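Side-chain contacts in esterase (Thermotoga maritima, PDB 3DOH), which probably hydrolyses carboxylic esters, as an alpha/beta hydrolase that also carries an immunoglobulin-like domain: residues L69-I73 against F74-G78; F179-A183 against G184-T188; R252-L255 against D256-I260; V300-V303 against E304-K307. One frame throughout, in Å; residues are numbered along the deposited sequence.

Contact 1: L69-I73 against F74-G78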
# COMPACT_ATOMS: atom_id res chain seq x y z
N LEU A 69 8.72 -30.89 -15.59
CA LEU A 69 8.35 -29.50 -15.63
C LEU A 69 8.27 -28.91 -17.03
O LEU A 69 8.05 -27.73 -17.15
CB LEU A 69 9.30 -28.67 -14.74
CG LEU A 69 9.36 -28.98 -13.23
CD1 LEU A 69 10.06 -27.83 -12.54
CD2 LEU A 69 7.97 -29.20 -12.64
N SER A 70 8.42 -29.71 -18.07
CA SER A 70 8.63 -29.12 -19.42
C SER A 70 7.35 -28.55 -20.03
O SER A 70 6.27 -29.16 -19.92
CB SER A 70 9.29 -30.12 -20.39
OG SER A 70 8.33 -30.91 -21.08
N PHE A 71 7.48 -27.37 -20.65
CA PHE A 71 6.35 -26.67 -21.24
C PHE A 71 6.73 -26.06 -22.58
O PHE A 71 7.62 -25.22 -22.63
CB PHE A 71 5.90 -25.57 -20.29
CG PHE A 71 5.01 -24.51 -20.91
CD1 PHE A 71 3.77 -24.83 -21.47
CD2 PHE A 71 5.41 -23.16 -20.88
CE1 PHE A 71 2.94 -23.81 -22.03
CE2 PHE A 71 4.59 -22.12 -21.43
CZ PHE A 71 3.35 -22.45 -22.01
N SER A 72 6.06 -26.46 -23.66
CA SER A 72 6.16 -25.71 -24.91
C SER A 72 4.86 -25.01 -25.26
O SER A 72 3.81 -25.64 -25.22
CB SER A 72 6.54 -26.62 -26.09
OG SER A 72 6.66 -25.85 -27.29
N ILE A 73 4.94 -23.73 -25.61
CA ILE A 73 3.77 -23.00 -26.12
C ILE A 73 3.02 -23.79 -27.19
O ILE A 73 1.84 -23.55 -27.43
CB ILE A 73 4.17 -21.63 -26.69
CG1 ILE A 73 4.91 -21.80 -28.02
CG2 ILE A 73 5.02 -20.86 -25.69
CD1 ILE A 73 4.92 -20.55 -28.88
N PHE A 74 3.71 -24.74 -27.82
CA PHE A 74 3.28 -25.27 -29.10
C PHE A 74 2.31 -26.37 -28.90
O PHE A 74 1.30 -26.44 -29.61
CB PHE A 74 4.46 -25.75 -29.94
CG PHE A 74 5.21 -24.63 -30.57
CD1 PHE A 74 4.52 -23.52 -31.08
CD2 PHE A 74 6.60 -24.66 -30.65
CE1 PHE A 74 5.21 -22.46 -31.66
CE2 PHE A 74 7.31 -23.62 -31.24
CZ PHE A 74 6.60 -22.51 -31.75
N ASN A 75 2.62 -27.22 -27.93
CA ASN A 75 1.76 -28.33 -27.59
C ASN A 75 1.58 -28.37 -26.08
O ASN A 75 2.24 -29.14 -25.38
CB ASN A 75 2.38 -29.63 -28.10
CG ASN A 75 3.67 -29.93 -27.42
OD1 ASN A 75 4.54 -29.05 -27.31
ND2 ASN A 75 3.80 -31.14 -26.89
N ASN A 76 0.69 -27.51 -25.60
CA ASN A 76 0.37 -27.41 -24.19
C ASN A 76 -0.69 -28.46 -23.85
O ASN A 76 -1.85 -28.13 -23.61
CB ASN A 76 -0.14 -25.98 -23.93
CG ASN A 76 -0.40 -25.66 -22.46
OD1 ASN A 76 -0.26 -26.49 -21.55
ND2 ASN A 76 -0.78 -24.42 -22.23
N ARG A 77 -0.30 -29.73 -23.85
CA ARG A 77 -1.28 -30.80 -23.77
C ARG A 77 -0.70 -32.15 -23.33
O ARG A 77 0.51 -32.41 -23.52
CB ARG A 77 -2.07 -30.92 -25.10
CG ARG A 77 -1.61 -32.02 -26.06
CD ARG A 77 -2.40 -32.05 -27.41
NE ARG A 77 -1.68 -31.35 -28.47
CZ ARG A 77 -1.99 -30.14 -28.94
NH1 ARG A 77 -3.07 -29.48 -28.49
NH2 ARG A 77 -1.22 -29.59 -29.89
N GLY A 78 -1.55 -33.00 -22.74
CA GLY A 78 -1.19 -34.39 -22.48
C GLY A 78 -1.85 -34.96 -21.25
O GLY A 78 -2.71 -34.33 -20.65

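Contact 2: F179-A183 against G184-T188. With SO4 (sulfate ion), chain C.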
# COMPACT_ATOMS: atom_id res chain seq x y z
N PHE A 179 31.57 -33.19 -1.85
CA PHE A 179 30.93 -32.18 -1.01
C PHE A 179 30.77 -32.63 0.45
O PHE A 179 30.17 -33.70 0.73
CB PHE A 179 29.55 -31.80 -1.59
CG PHE A 179 28.71 -30.95 -0.64
CD1 PHE A 179 29.17 -29.70 -0.21
CD2 PHE A 179 27.50 -31.42 -0.15
CE1 PHE A 179 28.44 -28.93 0.69
CE2 PHE A 179 26.76 -30.66 0.76
CZ PHE A 179 27.25 -29.40 1.18
N LEU A 180 31.26 -31.81 1.37
CA LEU A 180 31.03 -32.07 2.80
C LEU A 180 29.99 -31.13 3.37
O LEU A 180 30.19 -29.91 3.42
CB LEU A 180 32.32 -31.92 3.57
CG LEU A 180 33.50 -32.71 3.05
CD1 LEU A 180 34.77 -32.31 3.86
CD2 LEU A 180 33.22 -34.24 3.10
N HIS A 181 28.86 -31.69 3.83
CA HIS A 181 27.75 -30.88 4.33
C HIS A 181 28.02 -30.30 5.72
O HIS A 181 28.99 -30.67 6.41
CB HIS A 181 26.51 -31.73 4.37
CG HIS A 181 26.61 -32.82 5.37
ND1 HIS A 181 26.53 -32.58 6.73
CD2 HIS A 181 26.85 -34.14 5.24
CE1 HIS A 181 26.68 -33.71 7.38
NE2 HIS A 181 26.89 -34.68 6.50
N GLY A 182 27.13 -29.41 6.15
CA GLY A 182 27.27 -28.72 7.43
C GLY A 182 26.60 -29.49 8.56
O GLY A 182 25.95 -30.51 8.30
N ALA A 183 26.74 -29.01 9.80
CA ALA A 183 26.23 -29.70 10.98
C ALA A 183 24.80 -30.12 10.81
O ALA A 183 24.45 -31.26 11.11
CB ALA A 183 26.39 -28.87 12.22
N GLY A 184 23.97 -29.21 10.30
CA GLY A 184 22.53 -29.43 10.30
C GLY A 184 22.09 -30.58 9.43
O GLY A 184 21.04 -31.16 9.65
N GLU A 185 22.90 -30.91 8.43
CA GLU A 185 22.61 -31.99 7.52
C GLU A 185 23.09 -33.35 8.04
O GLU A 185 22.82 -34.37 7.42
CB GLU A 185 23.25 -31.69 6.17
CG GLU A 185 22.51 -30.68 5.36
CD GLU A 185 22.54 -29.34 6.05
OE1 GLU A 185 23.67 -28.78 6.17
OE2 GLU A 185 21.46 -28.88 6.51
N ARG A 186 23.80 -33.37 9.17
CA ARG A 186 24.16 -34.65 9.79
C ARG A 186 22.94 -35.53 10.00
O ARG A 186 21.81 -35.04 10.16
CB ARG A 186 24.88 -34.49 11.12
CG ARG A 186 26.31 -34.07 10.99
CD ARG A 186 26.87 -33.73 12.34
NE ARG A 186 26.01 -32.79 13.04
CZ ARG A 186 26.19 -32.41 14.30
NH1 ARG A 186 27.21 -32.89 14.99
NH2 ARG A 186 25.36 -31.53 14.86
N GLY A 187 23.17 -36.84 9.99
CA GLY A 187 22.08 -37.78 10.04
C GLY A 187 22.49 -39.11 9.48
O GLY A 187 23.67 -39.44 9.42
N THR A 188 21.50 -39.90 9.09
CA THR A 188 21.72 -41.31 8.78
C THR A 188 20.79 -41.71 7.65
O THR A 188 20.69 -42.88 7.29
CB THR A 188 21.44 -42.20 10.01
OG1 THR A 188 22.58 -43.02 10.28
CG2 THR A 188 20.23 -43.10 9.75
S SO4 C . 25.88 -25.76 9.87
O1 SO4 C . 25.06 -25.95 11.06
O2 SO4 C . 25.07 -26.24 8.71
O3 SO4 C . 27.17 -26.48 10.06
O4 SO4 C . 26.20 -24.36 9.70

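Contact 3: R252-L255 against D256-I260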
# COMPACT_ATOMS: atom_id res chain seq x y z
N ARG A 252 38.86 -43.31 -2.63
CA ARG A 252 39.72 -44.37 -3.21
C ARG A 252 38.94 -45.51 -3.78
O ARG A 252 39.34 -46.05 -4.80
CB ARG A 252 40.76 -44.89 -2.22
CG ARG A 252 41.54 -43.76 -1.61
CD ARG A 252 42.82 -44.24 -0.94
NE ARG A 252 43.78 -43.14 -0.84
CZ ARG A 252 44.29 -42.68 0.30
NH1 ARG A 252 43.96 -43.27 1.47
NH2 ARG A 252 45.15 -41.65 0.28
N LYS A 253 37.81 -45.86 -3.17
CA LYS A 253 36.96 -46.89 -3.73
C LYS A 253 36.53 -46.40 -5.12
O LYS A 253 36.65 -47.12 -6.13
CB LYS A 253 35.73 -47.19 -2.85
CG LYS A 253 34.84 -48.25 -3.46
CD LYS A 253 33.43 -48.53 -2.80
CE LYS A 253 33.50 -49.15 -1.40
NZ LYS A 253 34.34 -50.39 -1.32
N LEU A 254 36.09 -45.15 -5.17
CA LEU A 254 35.57 -44.54 -6.38
C LEU A 254 36.58 -44.55 -7.52
O LEU A 254 36.24 -44.88 -8.68
CB LEU A 254 35.14 -43.11 -6.06
CG LEU A 254 33.69 -42.75 -5.73
CD1 LEU A 254 32.74 -43.93 -5.43
CD2 LEU A 254 33.70 -41.74 -4.63
N LEU A 255 37.82 -44.18 -7.19
CA LEU A 255 38.91 -44.17 -8.13
C LEU A 255 39.08 -45.56 -8.69
O LEU A 255 39.26 -45.71 -9.89
CB LEU A 255 40.24 -43.76 -7.46
CG LEU A 255 40.46 -42.33 -6.96
CD1 LEU A 255 41.91 -42.12 -6.49
CD2 LEU A 255 40.14 -41.36 -8.06
N ASP A 256 39.06 -46.56 -7.81
CA ASP A 256 39.11 -47.94 -8.25
C ASP A 256 37.93 -48.25 -9.13
O ASP A 256 38.10 -48.73 -10.24
CB ASP A 256 39.15 -48.91 -7.06
CG ASP A 256 40.40 -48.73 -6.22
OD1 ASP A 256 41.42 -48.26 -6.75
OD2 ASP A 256 40.35 -49.07 -5.02
N GLU A 257 36.72 -47.96 -8.67
CA GLU A 257 35.53 -48.39 -9.43
C GLU A 257 35.22 -47.62 -10.69
O GLU A 257 34.39 -48.07 -11.46
CB GLU A 257 34.27 -48.31 -8.56
CG GLU A 257 33.99 -49.49 -7.67
CD GLU A 257 33.21 -49.09 -6.45
OE1 GLU A 257 33.18 -47.88 -6.17
OE2 GLU A 257 32.64 -49.95 -5.74
N TYR A 258 35.79 -46.43 -10.88
CA TYR A 258 35.28 -45.48 -11.90
C TYR A 258 36.35 -44.76 -12.68
O TYR A 258 37.51 -44.65 -12.25
CB TYR A 258 34.33 -44.45 -11.26
CG TYR A 258 33.00 -44.98 -10.78
CD1 TYR A 258 31.96 -45.32 -11.69
CD2 TYR A 258 32.74 -45.14 -9.41
CE1 TYR A 258 30.71 -45.81 -11.23
CE2 TYR A 258 31.50 -45.64 -8.94
CZ TYR A 258 30.51 -45.97 -9.87
OH TYR A 258 29.33 -46.43 -9.41
N ASN A 259 35.95 -44.24 -13.85
CA ASN A 259 36.87 -43.49 -14.71
C ASN A 259 36.95 -42.02 -14.26
O ASN A 259 36.48 -41.08 -14.93
CB ASN A 259 36.53 -43.68 -16.20
CG ASN A 259 35.11 -43.23 -16.55
OD1 ASN A 259 34.17 -43.39 -15.76
ND2 ASN A 259 34.94 -42.66 -17.77
N ILE A 260 37.52 -41.85 -13.07
CA ILE A 260 37.64 -40.57 -12.42
C ILE A 260 39.09 -40.18 -12.62
O ILE A 260 39.96 -41.06 -12.76
CB ILE A 260 37.22 -40.68 -10.93
CG1 ILE A 260 35.68 -40.91 -10.84
CG2 ILE A 260 37.72 -39.49 -10.11
CD1 ILE A 260 35.14 -41.28 -9.45

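Contact 4: V300-V303 against E304-K307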
# COMPACT_ATOMS: atom_id res chain seq x y z
N VAL A 300 46.36 -23.28 11.07
CA VAL A 300 47.26 -22.32 10.46
C VAL A 300 48.69 -22.80 10.36
O VAL A 300 49.38 -22.49 9.39
CB VAL A 300 47.30 -21.00 11.22
CG1 VAL A 300 47.51 -19.88 10.22
CG2 VAL A 300 46.00 -20.79 12.07
N SER A 301 49.14 -23.53 11.37
CA SER A 301 50.46 -24.14 11.28
C SER A 301 50.67 -24.97 9.98
O SER A 301 51.80 -25.25 9.60
CB SER A 301 50.72 -24.99 12.54
OG SER A 301 49.69 -25.93 12.70
N LYS A 302 49.59 -25.34 9.28
CA LYS A 302 49.72 -26.34 8.22
C LYS A 302 49.57 -25.85 6.78
O LYS A 302 49.61 -26.67 5.85
CB LYS A 302 48.77 -27.50 8.51
CG LYS A 302 49.19 -28.24 9.75
CD LYS A 302 48.21 -29.32 10.13
CE LYS A 302 48.91 -30.28 11.05
NZ LYS A 302 48.04 -31.42 11.44
N VAL A 303 49.45 -24.54 6.59
CA VAL A 303 49.16 -24.02 5.25
C VAL A 303 50.32 -24.22 4.27
O VAL A 303 50.17 -24.07 3.06
CB VAL A 303 48.73 -22.55 5.25
CG1 VAL A 303 47.88 -22.22 6.49
CG2 VAL A 303 49.92 -21.66 5.20
N GLU A 304 51.47 -24.56 4.79
CA GLU A 304 52.63 -24.76 3.96
C GLU A 304 52.46 -25.98 3.06
O GLU A 304 52.93 -25.99 1.93
CB GLU A 304 53.89 -24.86 4.85
CG GLU A 304 55.21 -24.71 4.08
CD GLU A 304 55.48 -23.29 3.56
OE1 GLU A 304 55.48 -22.35 4.38
OE2 GLU A 304 55.70 -23.12 2.34
N ARG A 305 51.77 -27.01 3.55
CA ARG A 305 51.52 -28.22 2.77
C ARG A 305 50.56 -27.95 1.62
O ARG A 305 50.53 -28.72 0.65
CB ARG A 305 50.88 -29.29 3.63
CG ARG A 305 51.16 -29.13 5.08
CD ARG A 305 50.44 -30.17 5.86
NE ARG A 305 51.19 -30.55 7.04
CZ ARG A 305 50.87 -31.57 7.83
NH1 ARG A 305 49.80 -32.31 7.57
NH2 ARG A 305 51.61 -31.83 8.88
N ILE A 306 49.75 -26.90 1.75
CA ILE A 306 48.69 -26.62 0.78
C ILE A 306 49.10 -25.46 -0.11
O ILE A 306 48.32 -25.01 -0.96
CB ILE A 306 47.26 -26.41 1.43
CG1 ILE A 306 47.28 -25.36 2.53
CG2 ILE A 306 46.71 -27.69 2.00
CD1 ILE A 306 45.92 -24.70 2.76
N LYS A 307 50.34 -25.00 0.08
CA LYS A 307 50.88 -23.88 -0.67
C LYS A 307 50.51 -23.94 -2.18
O LYS A 307 50.23 -22.92 -2.79
CB LYS A 307 52.40 -23.79 -0.44
CG LYS A 307 53.14 -22.81 -1.40
CD LYS A 307 54.46 -22.27 -0.84
CE LYS A 307 55.53 -23.35 -0.66
NZ LYS A 307 55.93 -24.10 -1.91

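Contact 1: L69-I73 against F74-G78
Ile73 CG1 lies over one face of the Phe74 ring, 3.7 Å from its centroid and 19° off the ring normal. The two side chains run side by side in the same direction. Ile73 CG1 sits between the backbone N and the carbonyl carbon (chi1 72°), which turns its ethyl arm over the neighbouring ring. CG1 is offset toward the rim, and CD1 comes nearest Phe74 CE1. Ser72 faces the other arm of the turn, and its CB lies 3.4 Å from Asn75 OD1. Its carbonyl O accepts a weak 3.4 Å bond from Asn75 N. Further back, Asn76 ND2 meets the edge of the Phe71 ring, 3.8 Å from CE1, with the amide plane turned 73° from the ring. Asn76 OD1 is held by Ala63 N, and Phe71 also meets the ring of Tyr62. Ser72 OG bonds to Pro320 O of the second subunit, on which Phe71 and Ile73 also pack. Asn76 is the centre of an inverse gamma turn. The whole is a surface loop joining antiparallel neighbours, strands 53-64 and 80-85, in the Ig-like N-terminal domain.

Contact 2: F179-A183 against G184-T188
Ala183 O is gripped twice by Arg186, through its backbone N at 2.9 Å and its side-chain NE at 2.9 Å. The two donors come from opposite faces of the carbonyl plane. The backbone N lies well above that plane, while NE is tilted from it by only 20°. Arg186 bends at chi3 (-51°), which curls NE back onto the turn and lays the guanidinium with one face over Ala183 CB. NH1 and NH2 then go to the carbonyl oxygens of Ser225 and Phe101, and Phe231 adds a cation-pi contact. A leucine here would lack every side-chain donor, and would probably leave those two carbonyls without this partner and Ala183 O with a single bond from the turn.

Gly182 O is also held from both faces. His181 ND1 bonds to it at 2.7 Å, almost in the imidazole plane, and Glu185 N reaches it at 3.1 Å. The ND1 bond, with that between His181 NE2 and Cys221 N, fixes the rotation of the ring. Glu185 O stands over one ring face, and Arg186 CG meets the edge in plane.

Ala183 N bonds to sulfate O3 at 2.6 Å. The sulfate, probably from the crystallisation liquor, is also bound by Ser271 OG and His359 NE2, which is consistent with Ala183 N lying in an oxyanion hole. The stretch leaves the end of strand 174-180, whose neighbours are strands 215-219 and 264-270. His181 and Arg186 pack on Met272 of helix 272-283.

Contact 3: R252-L255 against D256-I260
Leu254 and Leu255 both meet Ile260, where the chain has turned back after the helix. Leu255 CD2 touches Ile260 CG2 at 3.7 Å, and the two side chains cross at about a right angle. Leu254 CB lies 3.9 Å from Ile260 CD1. Ile260 CG2 is anti to the backbone N and CG1 anti to the carbonyl carbon (chi1 -70°). The two branches are thereby split, CG2 for Leu255 and the CG1-CD1 arm for Leu254. Tyr258 adds a looser apolar contact, its CE2 lying 4.1 Å from Leu254 CD1. Leu254 O sits at the edge of the Tyr258 ring, near its plane, and accepts a weak bond from Tyr258 N. Tyr258 is the first residue to leave helical angles.

Further out come the regular i+4 to i helix bonds. Glu257 N bonds to Lys253 O at 2.7 Å, and Asp256 N to Arg252 O at 3.1 Å. On the exposed side the Glu257 carboxylate lies against the methylenes of Lys253, with OE1 3.2 Å from CG. Lys253 NZ stays 4.8 Å from Glu257 OE2, too far for a salt bridge.

Leu254 packs on Leu217 and Leu162, and Ile260 on Phe215 and Leu176. Asn259, the centre of an inverse gamma turn, bonds through ND2 to Arg172 O. This is the C-terminal end of helix 242-257, lying on the sheet in the beta-alpha-beta crossover from strand 215-219 to strand 264-270 of the alpha/beta hydrolase fold.

Contact 4: V300-V303 against E304-K307
With CG anti to its carbonyl carbon (chi1 -66°) and the chain extended beyond, Lys302 runs side by side with Arg305, which bends at chi3 (148°) and turns one guanidinium face to Lys302 CE. The lysine methylenes run along the arginine, from CB near CD to CE at the guanidinium. The 3-10 segment beginning at 300-302 runs into this turn. It lies in the connection between the parallel strands 290-294 and 311-316 of the alpha/beta hydrolase fold.

Lys302 CE stands 3.7 Å above the guanidinium plane, offset toward the rim, and Arg305 NH2 is 3.8 Å from Lys302 CE. Lys302 NZ and Arg305 NH1, 4.3 Å apart, both turn to Glu283: a salt bridge from NZ and a long, weak pairing from NH1. NH1 also bonds to Met282 O. An alanine in place of Lys302 would probably leave Glu283 without its firm mate and the Arg305 guanidinium bare of the methylenes along this face.

Two backbone bonds from residue i+3 to residue i close the turn. Arg305 N reaches Lys302 O at 3.2 Å, and Ile306 N reaches Val303 O at 3.1 Å. Val303 and Ile306 lie on the buried side. Both pack on Leu334 of helix 325-336 and on Met282 of helix 272-283. Ile306 CG1 lies against the backbone of Val303, 3.6 Å from its CA, while the side chains come no nearer than 4.2 Å, Ile306 CG1 to Val303 CB.

Contact 2 lies at the probable active site: its sulfate also binds Ser271 and His359, which with Asp319 fit a Ser-His-Asp triad. Contacts 3 and 4 belong to the same hydrolase domain but lie farther out, their centres about 23 and 26 Å from that of contact 2. Contact 3 packs on strands 174-180 and 215-219, the first of which leads into contact 2. Helix 272-283 touches both contact 2 and contact 4. Contact 1 is in the Ig-like domain, about 38 Å from contact 2 between centres. In the assembly it meets Pro320 of the second subunit, next to Asp319 there, and Phe101 of that subunit; within its own chain the Phe101 carbonyl bonds to Arg186 of contact 2.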